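GTPase HflX (Sulfolobus solfataricus P2, PDB 2QTF) hydrolyses GTP, for which it is specific, and associates with the 50S ribosomal subunit, with a possible role in protein synthesis or ribosome biogenesis. Local coordinates at residues K2-V8 with I57-F63; I262-D266 with L278-F282; I223-I228 with I348-T353. All blocks are in the same frame, centred on the assembly; numbering follows the deposited sequence.

In the fold
Contact 1 belongs to the N-terminal region, while contacts 2 and 3 share the six-stranded sheet of the GTP-binding domain on the opposite side of the chain's centre. Contacts 1 and 2 are buried; contact 3 is only partly so and lies near the surface. Their chemistry follows their place: contact 1 joins two strands through backbone hydrogen bonds, contact 2 seats a helix on the sheet through apolar side chains, and contact 3 lays a polar hairpin turn round a tyrosine above a small apolar base. Contacts 2 and 3 meet where Ile262 CD1 touches Ile348 CD1 at 3.9 Å; the centre of contact 1 lies about 29 Å from that of contact 2.

Contact 1. Residues K2-V8 with I57-F63; sequences KTAALFV and ISTLIIF
Residues 2-8 and 57-63 pair as neighbouring parallel strands, from Ala4 with Thr59 to Phe7 with Ile62, in the middle of a four-stranded sheet. The ladder runs through alternate residues of the first strand. Ala5 N gives its hydrogen to Thr59 O at 3.0 Å, and Ala5 O takes one from Ile61 N. Phe7 N then binds Ile61 O, and Phe7 O receives Phe63 N at 2.7 Å in a nearly straight bond (173°). Ala4 and Leu6 turn their backbone polar groups the other way, to strand 25-31.

At the start of the pairing the regular pattern gives way to serine and threonine. Thr3 O accepts from both Ser58 OG, at 3.0 Å, and Ser58 N, while Ser58 N also reaches Thr3 OG1; that hydroxyl is bonded in turn to Glu56 O.

On one face Ile61 keeps its CG1 arm extended (chi2 171°) and lays CD1 against Ala4 CB at 3.4 Å, a tight fit that suits alanine's lone methyl. Its other branch, CG2, meets Leu6 CD1 at 3.9 Å. On the opposite face Leu60 CD1 leans across to Phe7 CE2 at 3.5 Å, and the Phe7 ring stacks with Tyr31. Ala5, on this same face, is small enough to sit beside Ile57 CG2.

Helix 13-22 packs on the face bearing Ile61, and helix 45-52 on that of Ala5 and Phe7. Apolar side chains on both sides of a short parallel sheet, each face backed by helices, form a three-layer alpha-beta-alpha arrangement, here in the HflX N-terminal region.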
loop_
_atom_site.group_PDB
_atom_site.type_symbol
_atom_site.label_atom_id
_atom_site.label_comp_id
_atom_site.label_asym_id
_atom_site.label_seq_id
_atom_site.Cartn_x
_atom_site.Cartn_y
_atom_site.Cartn_z
ATOM N N LYS A 2 -10.477 12.995 1.095
ATOM C CA LYS A 2 -10.495 13.004 2.601
ATOM C C LYS A 2 -9.228 13.589 3.098
ATOM O O LYS A 2 -8.177 13.288 2.578
ATOM C CB LYS A 2 -10.743 11.611 3.218
ATOM C CG LYS A 2 -11.925 10.867 2.527
ATOM C CD LYS A 2 -12.427 9.640 3.297
ATOM C CE LYS A 2 -11.751 8.386 2.867
ATOM N NZ LYS A 2 -12.206 7.193 3.767
ATOM N N THR A 3 -9.321 14.414 4.154
ATOM C CA THR A 3 -8.189 15.170 4.656
ATOM C C THR A 3 -7.828 14.500 5.974
ATOM O O THR A 3 -8.714 14.064 6.716
ATOM C CB THR A 3 -8.612 16.642 4.950
ATOM O OG1 THR A 3 -9.884 16.577 5.587
ATOM C CG2 THR A 3 -8.879 17.417 3.580
ATOM N N ALA A 4 -6.534 14.417 6.269
ATOM C CA ALA A 4 -6.171 13.804 7.555
ATOM C C ALA A 4 -5.222 14.745 8.287
ATOM O O ALA A 4 -4.386 15.432 7.625
ATOM C CB ALA A 4 -5.491 12.440 7.351
ATOM N N ALA A 5 -5.323 14.735 9.617
ATOM C CA ALA A 5 -4.260 15.236 10.494
ATOM C C ALA A 5 -3.402 14.001 10.902
ATOM O O ALA A 5 -3.975 13.042 11.448
ATOM C CB ALA A 5 -4.893 15.891 11.819
ATOM N N LEU A 6 -2.081 14.019 10.645
ATOM C CA LEU A 6 -1.226 12.816 10.898
ATOM C C LEU A 6 -0.279 13.098 12.087
ATOM O O LEU A 6 0.442 14.082 12.062
ATOM C CB LEU A 6 -0.435 12.468 9.624
ATOM C CG LEU A 6 0.654 11.381 9.719
ATOM C CD1 LEU A 6 -0.002 10.031 10.052
ATOM C CD2 LEU A 6 1.492 11.387 8.356
ATOM N N PHE A 7 -0.286 12.241 13.100
ATOM C CA PHE A 7 0.764 12.210 14.106
ATOM C C PHE A 7 1.714 11.089 13.863
ATOM O O PHE A 7 1.292 9.897 13.813
ATOM C CB PHE A 7 0.130 12.011 15.506
ATOM C CG PHE A 7 -0.663 13.187 15.937
ATOM C CD1 PHE A 7 -0.155 14.050 16.909
ATOM C CD2 PHE A 7 -1.863 13.521 15.285
ATOM C CE1 PHE A 7 -0.897 15.161 17.291
ATOM C CE2 PHE A 7 -2.595 14.657 15.638
ATOM C CZ PHE A 7 -2.088 15.485 16.670
ATOM N N VAL A 8 3.003 11.419 13.756
ATOM C CA VAL A 8 4.020 10.431 13.349
ATOM C C VAL A 8 5.426 10.889 13.807
ATOM O O VAL A 8 5.696 12.090 13.767
ATOM C CB VAL A 8 3.989 10.228 11.754
ATOM C CG1 VAL A 8 4.313 11.511 11.015
ATOM C CG2 VAL A 8 4.908 9.114 11.265
ATOM N N ILE A 57 -10.959 18.870 8.329
ATOM C CA ILE A 57 -10.170 17.626 8.710
ATOM C C ILE A 57 -11.208 16.565 8.921
ATOM O O ILE A 57 -12.040 16.707 9.805
ATOM C CB ILE A 57 -9.359 17.761 10.049
ATOM C CG1 ILE A 57 -8.345 18.879 9.932
ATOM C CG2 ILE A 57 -8.477 16.398 10.325
ATOM C CD1 ILE A 57 -7.690 19.282 11.294
ATOM N N SER A 58 -11.223 15.541 8.059
ATOM C CA SER A 58 -12.197 14.499 8.200
ATOM C C SER A 58 -11.719 13.407 9.115
ATOM O O SER A 58 -12.540 12.717 9.690
ATOM C CB SER A 58 -12.630 13.918 6.854
ATOM O OG SER A 58 -11.541 13.302 6.214
ATOM N N THR A 59 -10.411 13.286 9.319
ATOM C CA THR A 59 -9.899 12.072 9.963
ATOM C C THR A 59 -8.618 12.327 10.749
ATOM O O THR A 59 -7.716 13.025 10.284
ATOM C CB THR A 59 -9.599 10.938 8.868
ATOM O OG1 THR A 59 -10.808 10.699 8.114
ATOM C CG2 THR A 59 -8.998 9.615 9.469
ATOM N N LEU A 60 -8.551 11.707 11.927
ATOM C CA LEU A 60 -7.297 11.738 12.718
ATOM C C LEU A 60 -6.518 10.438 12.484
ATOM O O LEU A 60 -7.079 9.390 12.588
ATOM C CB LEU A 60 -7.646 11.840 14.200
ATOM C CG LEU A 60 -6.515 11.729 15.205
ATOM C CD1 LEU A 60 -5.405 12.741 14.900
ATOM C CD2 LEU A 60 -7.120 11.882 16.675
ATOM N N ILE A 61 -5.242 10.532 12.109
ATOM C CA ILE A 61 -4.461 9.332 11.924
ATOM C C ILE A 61 -3.238 9.380 12.837
ATOM O O ILE A 61 -2.487 10.351 12.793
ATOM C CB ILE A 61 -4.022 9.149 10.403
ATOM C CG1 ILE A 61 -5.298 9.084 9.522
ATOM C CG2 ILE A 61 -3.171 7.836 10.233
ATOM C CD1 ILE A 61 -4.973 9.139 8.005
ATOM N N ILE A 62 -3.077 8.348 13.654
ATOM C CA ILE A 62 -1.943 8.276 14.580
ATOM C C ILE A 62 -1.068 7.108 14.157
ATOM O O ILE A 62 -1.501 5.966 14.113
ATOM C CB ILE A 62 -2.448 8.198 16.024
ATOM C CG1 ILE A 62 -3.202 9.550 16.407
ATOM C CG2 ILE A 62 -1.249 7.951 16.946
ATOM C CD1 ILE A 62 -4.101 9.366 17.620
ATOM N N PHE A 63 0.159 7.395 13.751
ATOM C CA PHE A 63 0.992 6.325 13.295
ATOM C C PHE A 63 1.661 5.600 14.452
ATOM O O PHE A 63 2.853 5.701 14.578
ATOM C CB PHE A 63 1.992 6.830 12.234
ATOM C CG PHE A 63 2.491 5.734 11.319
ATOM C CD1 PHE A 63 1.649 5.131 10.368
ATOM C CD2 PHE A 63 3.802 5.245 11.460
ATOM C CE1 PHE A 63 2.163 4.085 9.536
ATOM C CE2 PHE A 63 4.326 4.239 10.632
ATOM C CZ PHE A 63 3.524 3.659 9.671
#

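Contact 2. Residues I262-D266 with L278-F282; sequences ILVID and LQSSF
Leu263 and Ser281 mark where strand 262-266 and helix 278-282 face each other, their CA atoms 8.3 Å apart. The segments run nearly antiparallel, at 154°, with their axes approaching to 10.4 Å, a spacing bridged by side chains alone. Since a strand alternates its sides, Leu263 and Ile265 both point at the helix, whereas Ile262 and Val264 serve the other face of the sheet.

Leu263 forks between two helix residues. Its CD2 methyl meets the far end of the Phe282 ring, nearest to CZ at 3.6 Å, in an oblique approach; its CD1 lies against Ser281 CB at 3.9 Å. Setting CG opposite the backbone N (chi1 175°) carries the fork out toward the helix. Ile265 bends instead: with chi2 at -70° its CD1 folds over to Leu278 CD2 at 3.9 Å, the two side chains crossing at about a right angle.

A serine suits this helix position facing the strand, because it is short beside the branches of Leu263 and Ile265, and its hydroxyl is satisfied within the helix by Thr277 O, so OG can lie beside Ile265 CD1, 4.1 Å away, without needing a partner from the strand. Beyond the contact, Leu278 and Phe282 also pack on helix 309-323, which continues the helical layer.

Strand 260-266, helix 271-288 and strand 295-300 form a beta-alpha-beta crossover of the P-loop GTPase fold. The second strand of the unit ends at Asn300, which with the Lys301 that follows it is inferred to bind GTP, and the side chain of Tyr187, in the inferred GTP-binding P-loop, comes within about 4 Å of that of Ser281.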
loop_
_atom_site.group_PDB
_atom_site.type_symbol
_atom_site.label_atom_id
_atom_site.label_comp_id
_atom_site.label_asym_id
_atom_site.label_seq_id
_atom_site.Cartn_x
_atom_site.Cartn_y
_atom_site.Cartn_z
ATOM N N ILE A 262 4.518 -4.764 -13.475
ATOM C CA ILE A 262 5.570 -3.753 -13.510
ATOM C C ILE A 262 6.045 -3.651 -12.081
ATOM O O ILE A 262 5.245 -3.316 -11.228
ATOM C CB ILE A 262 5.017 -2.367 -13.948
ATOM C CG1 ILE A 262 4.507 -2.462 -15.448
ATOM C CG2 ILE A 262 6.038 -1.200 -13.617
ATOM C CD1 ILE A 262 3.665 -1.173 -15.962
ATOM N N LEU A 263 7.361 -3.886 -11.858
ATOM C CA LEU A 263 7.982 -3.743 -10.552
ATOM C C LEU A 263 8.734 -2.471 -10.466
ATOM O O LEU A 263 9.674 -2.188 -11.233
ATOM C CB LEU A 263 8.968 -4.888 -10.248
ATOM C CG LEU A 263 9.779 -4.793 -8.956
ATOM C CD1 LEU A 263 8.878 -4.976 -7.704
ATOM C CD2 LEU A 263 10.852 -6.004 -8.977
ATOM N N VAL A 264 8.304 -1.680 -9.523
ATOM C CA VAL A 264 8.805 -0.317 -9.389
ATOM C C VAL A 264 9.864 -0.294 -8.297
ATOM O O VAL A 264 9.636 -0.842 -7.190
ATOM C CB VAL A 264 7.685 0.741 -9.080
ATOM C CG1 VAL A 264 8.190 2.154 -9.189
ATOM C CG2 VAL A 264 6.421 0.618 -10.005
ATOM N N ILE A 265 11.003 0.318 -8.583
ATOM C CA ILE A 265 12.211 0.298 -7.643
ATOM C C ILE A 265 12.707 1.697 -7.503
ATOM O O ILE A 265 12.913 2.394 -8.538
ATOM C CB ILE A 265 13.373 -0.602 -8.174
ATOM C CG1 ILE A 265 12.826 -2.008 -8.465
ATOM C CG2 ILE A 265 14.510 -0.689 -7.096
ATOM C CD1 ILE A 265 12.424 -2.851 -7.085
ATOM N N ASP A 266 12.816 2.167 -6.250
ATOM C CA ASP A 266 13.415 3.466 -5.996
ATOM C C ASP A 266 14.909 3.571 -6.409
ATOM O O ASP A 266 15.761 3.098 -5.665
ATOM C CB ASP A 266 13.175 3.858 -4.531
ATOM C CG ASP A 266 13.587 5.281 -4.218
ATOM O OD1 ASP A 266 14.327 5.942 -5.027
ATOM O OD2 ASP A 266 13.181 5.718 -3.154
ATOM N N LEU A 278 15.445 -5.358 -4.069
ATOM C CA LEU A 278 15.218 -6.351 -5.127
ATOM C C LEU A 278 15.178 -7.706 -4.621
ATOM O O LEU A 278 14.338 -8.485 -4.991
ATOM C CB LEU A 278 16.312 -6.251 -6.238
ATOM C CG LEU A 278 16.249 -5.144 -7.298
ATOM C CD1 LEU A 278 17.513 -5.271 -8.087
ATOM C CD2 LEU A 278 15.082 -5.391 -8.298
ATOM N N GLN A 279 16.125 -8.078 -3.770
ATOM C CA GLN A 279 16.006 -9.435 -3.239
ATOM C C GLN A 279 14.709 -9.634 -2.456
ATOM O O GLN A 279 14.078 -10.648 -2.651
ATOM C CB GLN A 279 17.259 -9.844 -2.376
ATOM C CG GLN A 279 18.513 -10.100 -3.204
ATOM C CD GLN A 279 19.743 -10.000 -2.349
ATOM O OE1 GLN A 279 19.706 -9.357 -1.268
ATOM N NE2 GLN A 279 20.872 -10.599 -2.844
ATOM N N SER A 280 14.283 -8.702 -1.621
ATOM C CA SER A 280 12.944 -8.928 -0.947
ATOM C C SER A 280 11.795 -8.883 -1.900
ATOM O O SER A 280 10.827 -9.580 -1.690
ATOM C CB SER A 280 12.548 -7.850 0.140
ATOM O OG SER A 280 13.711 -7.573 0.920
ATOM N N SER A 281 11.808 -7.935 -2.864
ATOM C CA SER A 281 10.645 -7.834 -3.840
ATOM C C SER A 281 10.421 -9.177 -4.480
ATOM O O SER A 281 9.274 -9.693 -4.554
ATOM C CB SER A 281 10.918 -6.765 -4.919
ATOM O OG SER A 281 11.038 -5.502 -4.306
ATOM N N PHE A 282 11.506 -9.773 -4.990
ATOM C CA PHE A 282 11.348 -11.091 -5.666
ATOM C C PHE A 282 11.069 -12.255 -4.746
ATOM O O PHE A 282 10.329 -13.185 -5.103
ATOM C CB PHE A 282 12.605 -11.376 -6.580
ATOM C CG PHE A 282 12.629 -10.523 -7.867
ATOM C CD1 PHE A 282 11.634 -10.721 -8.840
ATOM C CD2 PHE A 282 13.541 -9.499 -8.024
ATOM C CE1 PHE A 282 11.577 -9.928 -10.017
ATOM C CE2 PHE A 282 13.494 -8.694 -9.194
ATOM C CZ PHE A 282 12.535 -8.942 -10.208
#

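Contact 3. Residues I223-I228 with I348-T353; sequences INNRKI and IYQLAT
The Tyr349 ring is sandwiched between a hairpin amide and a hydroxyl of its own helix. Asn224 ND2 sits over the centre of one face, 3.3 Å above the plane, with its amide standing 80° to the ring; the opposite face carries Thr353 OG1, offset toward the rim. At the ring's edge Tyr349 OH gives its hydrogen to Asn225 OD1 at 2.7 Å, in the carbonyl plane and on a lone pair. The Arg226 guanidinium has Thr353 CA centred over one face at 3.8 Å and the phenol at its edge, the two planes 53° apart, while the arginine's extended chain brings CD to 3.6 Å from Tyr349 CE1.

Asn224 and Thr353 are each steadied by a second bond. Asn224 OD1 is bonded to Arg345, which fixes the amide so that ND2 faces the ring. Thr353 OG1 bonds to Tyr349 O, one turn back, at 2.9 Å. Tyr349 itself swings its ring over the turn by placing CG opposite the backbone N (chi1 -175°). With an alanine here, Asn225 OD1 would probably be left without its hydroxyl partner and Asn224 ND2 without the ring face it points into, with a gap opened beside Arg226 CD.

Beneath this polar layer the packing is aliphatic. Ile223 CD1 presses on Ile348 CG2 at 3.5 Å, tighter than usual, and Ile228 CG1 meets Ala352 CB at 3.7 Å, where a small residue lets the helix come close.

Ile223 to Arg226 form a type II' turn, with Asn224 at a position of positive phi that asparagine tolerates well. It closes the tight hairpin, with a two-residue loop (Asn224, Asn225), between strands 218-223 and 226-232, against which the C-terminal helix 341-355 packs, as in other P-loop GTPase domains.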
loop_
_atom_site.group_PDB
_atom_site.type_symbol
_atom_site.label_atom_id
_atom_site.label_comp_id
_atom_site.label_asym_id
_atom_site.label_seq_id
_atom_site.Cartn_x
_atom_site.Cartn_y
_atom_site.Cartn_z
ATOM N N ILE A 223 -3.171 2.087 -25.948
ATOM C CA ILE A 223 -1.851 2.444 -26.390
ATOM C C ILE A 223 -1.770 1.963 -27.839
ATOM O O ILE A 223 -2.033 0.833 -28.105
ATOM C CB ILE A 223 -0.706 1.822 -25.549
ATOM C CG1 ILE A 223 -0.814 2.319 -24.096
ATOM C CG2 ILE A 223 0.659 2.276 -26.140
ATOM C CD1 ILE A 223 0.310 1.612 -23.032
ATOM N N ASN A 224 -1.539 2.881 -28.783
ATOM C CA ASN A 224 -1.692 2.550 -30.192
ATOM C C ASN A 224 -3.063 1.949 -30.459
ATOM O O ASN A 224 -4.042 2.560 -30.136
ATOM C CB ASN A 224 -0.523 1.661 -30.673
ATOM C CG ASN A 224 0.829 2.351 -30.472
ATOM O OD1 ASN A 224 0.920 3.612 -30.634
ATOM N ND2 ASN A 224 1.839 1.600 -29.940
ATOM N N ASN A 225 -3.116 0.745 -30.943
ATOM C CA ASN A 225 -4.393 0.112 -31.239
ATOM C C ASN A 225 -4.749 -0.947 -30.184
ATOM O O ASN A 225 -5.527 -1.824 -30.482
ATOM C CB ASN A 225 -4.280 -0.572 -32.607
ATOM C CG ASN A 225 -3.134 -1.585 -32.665
ATOM O OD1 ASN A 225 -2.159 -1.524 -31.891
ATOM N ND2 ASN A 225 -3.233 -2.533 -33.610
ATOM N N ARG A 226 -4.160 -0.910 -28.999
ATOM C CA ARG A 226 -4.450 -1.960 -28.006
ATOM C C ARG A 226 -4.979 -1.349 -26.762
ATOM O O ARG A 226 -4.553 -0.243 -26.361
ATOM C CB ARG A 226 -3.213 -2.755 -27.649
ATOM C CG ARG A 226 -2.842 -3.668 -28.764
ATOM C CD ARG A 226 -1.709 -4.555 -28.330
ATOM N NE ARG A 226 -1.081 -5.117 -29.527
ATOM C CZ ARG A 226 -1.420 -6.275 -30.052
ATOM N NH1 ARG A 226 -2.364 -7.003 -29.462
ATOM N NH2 ARG A 226 -0.808 -6.712 -31.145
ATOM N N LYS A 227 -5.896 -2.064 -26.122
ATOM C CA LYS A 227 -6.469 -1.601 -24.873
ATOM C C LYS A 227 -5.793 -2.453 -23.776
ATOM O O LYS A 227 -5.673 -3.667 -23.975
ATOM C CB LYS A 227 -7.996 -1.754 -24.991
ATOM C CG LYS A 227 -8.785 -1.478 -23.754
ATOM C CD LYS A 227 -10.360 -1.381 -24.027
ATOM C CE LYS A 227 -11.134 -1.211 -22.654
ATOM N NZ LYS A 227 -12.638 -1.382 -22.775
ATOM N N ILE A 228 -5.266 -1.826 -22.691
ATOM C CA ILE A 228 -4.522 -2.507 -21.608
ATOM C C ILE A 228 -5.123 -2.125 -20.280
ATOM O O ILE A 228 -5.406 -0.935 -20.084
ATOM C CB ILE A 228 -3.008 -2.119 -21.605
ATOM C CG1 ILE A 228 -2.403 -2.558 -22.949
ATOM C CG2 ILE A 228 -2.230 -2.734 -20.440
ATOM C CD1 ILE A 228 -1.594 -1.505 -23.684
ATOM N N ILE A 348 5.322 -1.091 -22.551
ATOM C CA ILE A 348 3.998 -1.639 -22.213
ATOM C C ILE A 348 3.211 -2.124 -23.411
ATOM O O ILE A 348 2.657 -3.231 -23.429
ATOM C CB ILE A 348 3.199 -0.600 -21.449
ATOM C CG1 ILE A 348 3.832 -0.495 -20.009
ATOM C CG2 ILE A 348 1.746 -1.058 -21.321
ATOM C CD1 ILE A 348 3.333 0.729 -19.310
ATOM N N TYR A 349 3.227 -1.320 -24.478
ATOM C CA TYR A 349 2.695 -1.817 -25.760
ATOM C C TYR A 349 3.384 -3.122 -26.214
ATOM O O TYR A 349 2.748 -4.091 -26.662
ATOM C CB TYR A 349 2.828 -0.725 -26.909
ATOM C CG TYR A 349 2.159 -1.220 -28.184
ATOM C CD1 TYR A 349 0.738 -1.214 -28.288
ATOM C CD2 TYR A 349 2.906 -1.665 -29.243
ATOM C CE1 TYR A 349 0.099 -1.668 -29.457
ATOM C CE2 TYR A 349 2.294 -2.123 -30.440
ATOM C CZ TYR A 349 0.901 -2.116 -30.528
ATOM O OH TYR A 349 0.308 -2.574 -31.669
ATOM N N GLN A 350 4.684 -3.183 -26.156
ATOM C CA GLN A 350 5.340 -4.370 -26.677
ATOM C C GLN A 350 5.010 -5.572 -25.788
ATOM O O GLN A 350 4.891 -6.693 -26.243
ATOM C CB GLN A 350 6.851 -4.217 -26.643
ATOM C CG GLN A 350 7.546 -3.237 -27.653
ATOM C CD GLN A 350 9.000 -2.835 -27.185
ATOM O OE1 GLN A 350 9.744 -3.675 -26.608
ATOM N NE2 GLN A 350 9.374 -1.548 -27.401
ATOM N N LEU A 351 4.887 -5.337 -24.479
ATOM C CA LEU A 351 4.509 -6.447 -23.549
ATOM C C LEU A 351 3.103 -6.903 -23.901
ATOM O O LEU A 351 2.822 -8.095 -23.967
ATOM C CB LEU A 351 4.573 -5.902 -22.102
ATOM C CG LEU A 351 4.128 -6.791 -20.913
ATOM C CD1 LEU A 351 4.802 -8.166 -20.985
ATOM C CD2 LEU A 351 4.629 -5.923 -19.646
ATOM N N ALA A 352 2.222 -5.954 -24.137
ATOM C CA ALA A 352 0.793 -6.221 -24.411
ATOM C C ALA A 352 0.648 -7.028 -25.738
ATOM O O ALA A 352 -0.109 -8.020 -25.826
ATOM C CB ALA A 352 -0.049 -4.949 -24.416
ATOM N N THR A 353 1.479 -6.675 -26.706
ATOM C CA THR A 353 1.631 -7.425 -27.965
ATOM C C THR A 353 2.196 -8.819 -27.710
ATOM O O THR A 353 1.608 -9.799 -28.175
ATOM C CB THR A 353 2.587 -6.657 -28.945
ATOM O OG1 THR A 353 2.019 -5.351 -29.154
ATOM C CG2 THR A 353 2.648 -7.383 -30.276
HETATM O O HOH W 1 -1.026 -4.405 -34.265
#